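Local coordinates for putative nucleotidyltransferase, hypothetical protein AF0614 (Archaeoglobus fulgidus, PDB 1YLQ) that is a small putative nucleotidyltransferase that probably transfers a nucleoside monophosphate from a nucleotide to an acceptor, at residues 6-11 with 18-23; 58-63 with 69-74. One frame throughout, in Å; residues are numbered along the deposited sequence.

Contact 1. Residues 6-11 with 18-23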
# COMPACT_ATOMS: atom_id res chain seq x y z
N GLU A 6 7.72 -4.74 -8.50
CA GLU A 6 8.97 -4.03 -8.71
C GLU A 6 9.91 -4.21 -7.51
O GLU A 6 11.05 -4.49 -7.72
CB GLU A 6 8.73 -2.55 -8.88
CG GLU A 6 9.29 -1.94 -10.14
CD GLU A 6 8.41 -0.77 -10.69
OE1 GLU A 6 7.70 -0.10 -9.90
OE2 GLU A 6 8.43 -0.54 -11.92
N ILE A 7 9.42 -4.02 -6.28
CA ILE A 7 10.19 -4.37 -5.06
C ILE A 7 10.79 -5.81 -5.10
O ILE A 7 11.97 -6.02 -4.78
CB ILE A 7 9.31 -4.14 -3.77
CG1 ILE A 7 8.90 -2.65 -3.67
CG2 ILE A 7 10.01 -4.68 -2.50
CD1 ILE A 7 7.85 -2.26 -2.59
N LYS A 8 9.97 -6.81 -5.45
CA LYS A 8 10.47 -8.20 -5.40
C LYS A 8 11.56 -8.28 -6.47
O LYS A 8 12.61 -8.90 -6.26
CB LYS A 8 9.32 -9.21 -5.64
CG LYS A 8 9.63 -10.76 -5.38
CD LYS A 8 9.25 -11.20 -3.92
CE LYS A 8 9.73 -12.65 -3.51
NZ LYS A 8 10.72 -12.72 -2.33
N GLU A 9 11.36 -7.64 -7.62
CA GLU A 9 12.34 -7.77 -8.70
C GLU A 9 13.70 -7.14 -8.44
O GLU A 9 14.72 -7.80 -8.61
CB GLU A 9 11.76 -7.40 -10.05
CG GLU A 9 10.85 -8.53 -10.55
CD GLU A 9 11.40 -9.95 -10.22
OE1 GLU A 9 12.26 -10.49 -10.98
OE2 GLU A 9 10.97 -10.54 -9.20
N ILE A 10 13.70 -5.89 -7.99
CA ILE A 10 14.90 -5.19 -7.55
C ILE A 10 15.60 -5.99 -6.44
O ILE A 10 16.82 -6.14 -6.45
CB ILE A 10 14.53 -3.76 -7.02
CG1 ILE A 10 14.05 -2.90 -8.20
CG2 ILE A 10 15.70 -3.11 -6.20
CD1 ILE A 10 13.12 -1.75 -7.80
N THR A 11 14.83 -6.52 -5.50
CA THR A 11 15.40 -7.16 -4.32
C THR A 11 16.13 -8.43 -4.78
O THR A 11 17.33 -8.63 -4.50
CB THR A 11 14.30 -7.53 -3.30
OG1 THR A 11 13.71 -6.34 -2.78
CG2 THR A 11 14.84 -8.44 -2.14
N ALA A 18 16.99 -13.16 -0.42
CA ALA A 18 16.22 -12.32 0.48
C ALA A 18 14.76 -12.73 0.60
O ALA A 18 14.13 -13.29 -0.34
CB ALA A 18 16.40 -10.80 0.18
N GLU A 19 14.23 -12.52 1.79
CA GLU A 19 12.82 -12.75 2.00
C GLU A 19 12.15 -11.43 2.28
O GLU A 19 12.78 -10.52 2.84
CB GLU A 19 12.57 -13.74 3.13
CG GLU A 19 13.02 -15.18 2.79
CD GLU A 19 12.00 -15.99 1.94
OE1 GLU A 19 11.29 -15.47 1.02
OE2 GLU A 19 11.94 -17.21 2.18
N ILE A 20 10.92 -11.29 1.80
CA ILE A 20 10.23 -10.02 1.96
C ILE A 20 8.96 -10.23 2.73
O ILE A 20 8.15 -11.10 2.38
CB ILE A 20 9.92 -9.34 0.57
CG1 ILE A 20 11.22 -9.15 -0.22
CG2 ILE A 20 9.12 -8.02 0.78
CD1 ILE A 20 11.00 -9.09 -1.75
N TYR A 21 8.78 -9.40 3.75
CA TYR A 21 7.58 -9.44 4.56
C TYR A 21 6.88 -8.09 4.56
O TYR A 21 7.55 -7.05 4.70
CB TYR A 21 8.01 -9.74 5.99
CG TYR A 21 8.79 -11.00 6.12
CD1 TYR A 21 8.15 -12.22 6.28
CD2 TYR A 21 10.20 -10.98 6.09
CE1 TYR A 21 8.87 -13.40 6.44
CE2 TYR A 21 10.94 -12.18 6.19
CZ TYR A 21 10.25 -13.37 6.40
OH TYR A 21 10.95 -14.56 6.52
N LEU A 22 5.54 -8.11 4.52
CA LEU A 22 4.71 -6.89 4.53
C LEU A 22 4.00 -6.73 5.87
O LEU A 22 3.49 -7.69 6.43
CB LEU A 22 3.66 -6.94 3.38
CG LEU A 22 4.21 -7.00 1.93
CD1 LEU A 22 3.01 -6.90 0.87
CD2 LEU A 22 5.23 -5.85 1.71
N TYR A 23 4.01 -5.53 6.43
CA TYR A 23 3.16 -5.21 7.57
C TYR A 23 2.80 -3.73 7.47
O TYR A 23 2.73 -3.17 6.34
CB TYR A 23 3.82 -5.64 8.91
CG TYR A 23 5.24 -5.16 9.12
CD1 TYR A 23 6.27 -5.76 8.40
CD2 TYR A 23 5.56 -4.17 10.09
CE1 TYR A 23 7.58 -5.37 8.56
CE2 TYR A 23 6.96 -3.74 10.26
CZ TYR A 23 7.92 -4.39 9.47
OH TYR A 23 9.26 -4.16 9.50
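The CD1 methyl of Ile20 is the point on which this contact turns: it projects from strand 19-23 into the groove between Lys8 and Thr11, one turn apart on the helix. CD of Lys8 presses against CD1 of Ile20 at 3.5 Å, closer than carbon atoms usually settle, while CG2 of Thr11 lies 3.9 Å from the same CD1. Thr11 and Ile20 meet tip to tip. Behind them, CG2 of Thr11 also rests on CB of Ala18 at 3.7 Å, just before the strand begins. With CG2 of Thr11 anti to the backbone N and OG1 beside that N (chi1 -66°), the hydroxyl can turn back into the helix, and its 2.7 Å hydrogen bond from OG1 to O of Ile7 satisfies it in this buried place and holds the threonine methyl toward the strand. O of Ile7 also takes the helical bond from Thr11 N, its two donors arriving from opposite faces of the carbonyl plane. In fold terms, the 6-11 part of helix 3-14 runs roughly antiparallel to strand 19-23 (154° between their axes), and the helix packs on one face of the mixed sheet of this nucleotidyltransferase domain; Ile20 also touches Val40 on the neighbouring strand. The other flank, toward solvent, is much looser. Here the Lys8 chain, bent at chi2 and chi4, carries its amine NZ past the methyl to 4.0 Å from O of Ala18. Glu19 starts out away from the helix, yet its end swings back, with OE1 4.4 Å from NZ of Lys8, too far for a salt bridge; its other oxygen has a long, weak ion pair with Arg91.

Contact 2. Residues 58-63 with 69-74; sequences GKITKK and FEFHIL
Ile60 lays its CG1 over one face of the Phe71 ring, in a CH-pi contact 4.0 Å from the ring centroid and displaced toward the rim. The closest ring atom is CE1 of Phe71, at 3.7 Å from CG1 of Ile60. With CG1 anti to the backbone N (chi1 -160°), the longer arm of Ile60 covers the CE1 and CZ side, leaving its other branch, CG2, to sit 4.0 Å from CG of Phe71 near the base of the ring. Thr61 adds a lighter touch: its CG2 passes CD2 of Phe71 at an oblique approach of 4.0 Å, while its hydroxyl turns back to hydrogen-bond O of Phe57 in the helix. An alanine at Phe71 would leave Ile60 without its aromatic face, and is likely to open a gap between helix and strand. In the next shell, Ile10 packs on Ile60, and the ring of Phe71 touches Ile7 and Val40, so helix 3-14 and strand 38-43 help hedge it in. Glu70 and His72 point to the other face of the sheet, where NE2 of His72 donates to the anti lone pair of Glu70 OE2 at 2.8 Å, a bent bond of 132°. These two residues, flanking Phe71 in sequence, share backbone hydrogen bonds with strand 38-43, which anchors this part of strand 69-74 in the sheet. The contact joins the helix and second strand of a beta-alpha-beta crossover, in which helix 50-63 links the parallel neighbours 38-43 and 69-74.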
# COMPACT_ATOMS: atom_id res chain seq x y z
N GLY A 58 19.87 2.49 -0.46
CA GLY A 58 19.92 3.64 -1.33
C GLY A 58 19.21 3.37 -2.65
O GLY A 58 18.41 4.18 -3.13
N LYS A 59 19.50 2.20 -3.23
CA LYS A 59 18.85 1.73 -4.47
C LYS A 59 17.31 1.68 -4.35
O LYS A 59 16.59 2.23 -5.20
CB LYS A 59 19.33 0.31 -4.80
CG LYS A 59 19.73 0.12 -6.25
CD LYS A 59 19.58 -1.33 -6.68
CE LYS A 59 20.50 -2.26 -5.93
NZ LYS A 59 21.82 -2.51 -6.65
N ILE A 60 16.81 1.00 -3.33
CA ILE A 60 15.38 0.76 -3.24
C ILE A 60 14.59 2.03 -2.92
O ILE A 60 13.50 2.24 -3.49
CB ILE A 60 15.02 -0.46 -2.33
CG1 ILE A 60 13.60 -0.97 -2.67
CG2 ILE A 60 15.09 -0.12 -0.87
CD1 ILE A 60 13.54 -2.46 -3.07
N THR A 61 15.12 2.89 -2.04
CA THR A 61 14.41 4.15 -1.71
C THR A 61 14.42 5.20 -2.82
O THR A 61 13.44 5.96 -2.98
CB THR A 61 14.91 4.84 -0.40
OG1 THR A 61 16.33 5.01 -0.44
CG2 THR A 61 14.49 4.01 0.85
N LYS A 62 15.51 5.26 -3.59
CA LYS A 62 15.57 6.13 -4.77
C LYS A 62 14.52 5.69 -5.81
O LYS A 62 13.87 6.50 -6.43
CB LYS A 62 16.98 6.13 -5.38
CG LYS A 62 17.08 6.66 -6.80
CD LYS A 62 18.43 6.31 -7.43
CE LYS A 62 18.41 6.56 -8.93
NZ LYS A 62 19.74 6.26 -9.56
N LYS A 63 14.36 4.38 -5.98
CA LYS A 63 13.35 3.85 -6.88
C LYS A 63 11.93 4.21 -6.40
O LYS A 63 11.05 4.55 -7.19
CB LYS A 63 13.53 2.32 -7.01
CG LYS A 63 12.55 1.63 -7.98
CD LYS A 63 12.61 2.20 -9.40
CE LYS A 63 11.36 1.80 -10.21
NZ LYS A 63 11.02 2.83 -11.20
N PHE A 69 5.46 3.05 0.98
CA PHE A 69 6.38 2.01 1.54
C PHE A 69 7.41 2.53 2.55
O PHE A 69 8.04 3.56 2.33
CB PHE A 69 7.11 1.23 0.42
CG PHE A 69 6.18 0.63 -0.62
CD1 PHE A 69 5.34 -0.40 -0.31
CD2 PHE A 69 6.14 1.14 -1.91
CE1 PHE A 69 4.46 -0.94 -1.30
CE2 PHE A 69 5.27 0.63 -2.89
CZ PHE A 69 4.45 -0.41 -2.59
N GLU A 70 7.57 1.84 3.66
CA GLU A 70 8.66 2.14 4.60
C GLU A 70 9.50 0.88 4.56
O GLU A 70 8.98 -0.17 4.85
CB GLU A 70 8.12 2.47 6.02
CG GLU A 70 9.23 2.71 7.09
CD GLU A 70 8.70 3.18 8.47
OE1 GLU A 70 8.03 4.24 8.54
OE2 GLU A 70 9.04 2.53 9.51
N PHE A 71 10.77 0.97 4.15
CA PHE A 71 11.61 -0.20 3.93
C PHE A 71 12.46 -0.42 5.19
O PHE A 71 12.90 0.57 5.76
CB PHE A 71 12.54 0.04 2.71
CG PHE A 71 11.79 0.09 1.40
CD1 PHE A 71 11.38 -1.09 0.78
CD2 PHE A 71 11.47 1.32 0.82
CE1 PHE A 71 10.64 -1.07 -0.46
CE2 PHE A 71 10.72 1.37 -0.41
CZ PHE A 71 10.33 0.17 -1.03
N HIS A 72 12.68 -1.67 5.58
CA HIS A 72 13.50 -2.05 6.72
C HIS A 72 14.39 -3.15 6.16
O HIS A 72 13.89 -4.18 5.71
CB HIS A 72 12.63 -2.56 7.88
CG HIS A 72 11.65 -1.53 8.35
ND1 HIS A 72 10.34 -1.47 7.91
CD2 HIS A 72 11.81 -0.47 9.16
CE1 HIS A 72 9.73 -0.46 8.49
NE2 HIS A 72 10.61 0.19 9.22
N ILE A 73 15.68 -2.88 6.13
CA ILE A 73 16.66 -3.77 5.49
C ILE A 73 17.31 -4.45 6.64
O ILE A 73 18.00 -3.80 7.44
CB ILE A 73 17.68 -2.92 4.68
CG1 ILE A 73 16.91 -1.94 3.70
CG2 ILE A 73 18.73 -3.82 3.96
CD1 ILE A 73 15.72 -2.71 2.82
N LEU A 74 17.08 -5.75 6.79
CA LEU A 74 17.39 -6.41 8.05
C LEU A 74 18.16 -7.74 7.88
O LEU A 74 17.89 -8.46 6.96
CB LEU A 74 16.06 -6.74 8.74
CG LEU A 74 15.12 -5.61 9.02
CD1 LEU A 74 13.79 -6.17 9.63
CD2 LEU A 74 15.82 -4.63 9.99

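In the fold
From the N terminus, helix 3-14 turns back into strand 19-23, and contact 1 closes that short helix-to-strand loop. The chain then passes through helix 25-28 and strand 38-43 before helix 50-63, whose last turns meet strand 69-74 to close a second short loop at contact 2. The two closures follow in series, neither nested nor crossed. Strand 38-43 sits between strands 19-23 and 69-74, joining them in one sheet, and the two helices share a layer above it. There Ile7 of contact 1 reaches the ring of Phe69, so both contacts merge into a single hydrophobic core, while Ile10 packs on the Lys63 chain at its edge.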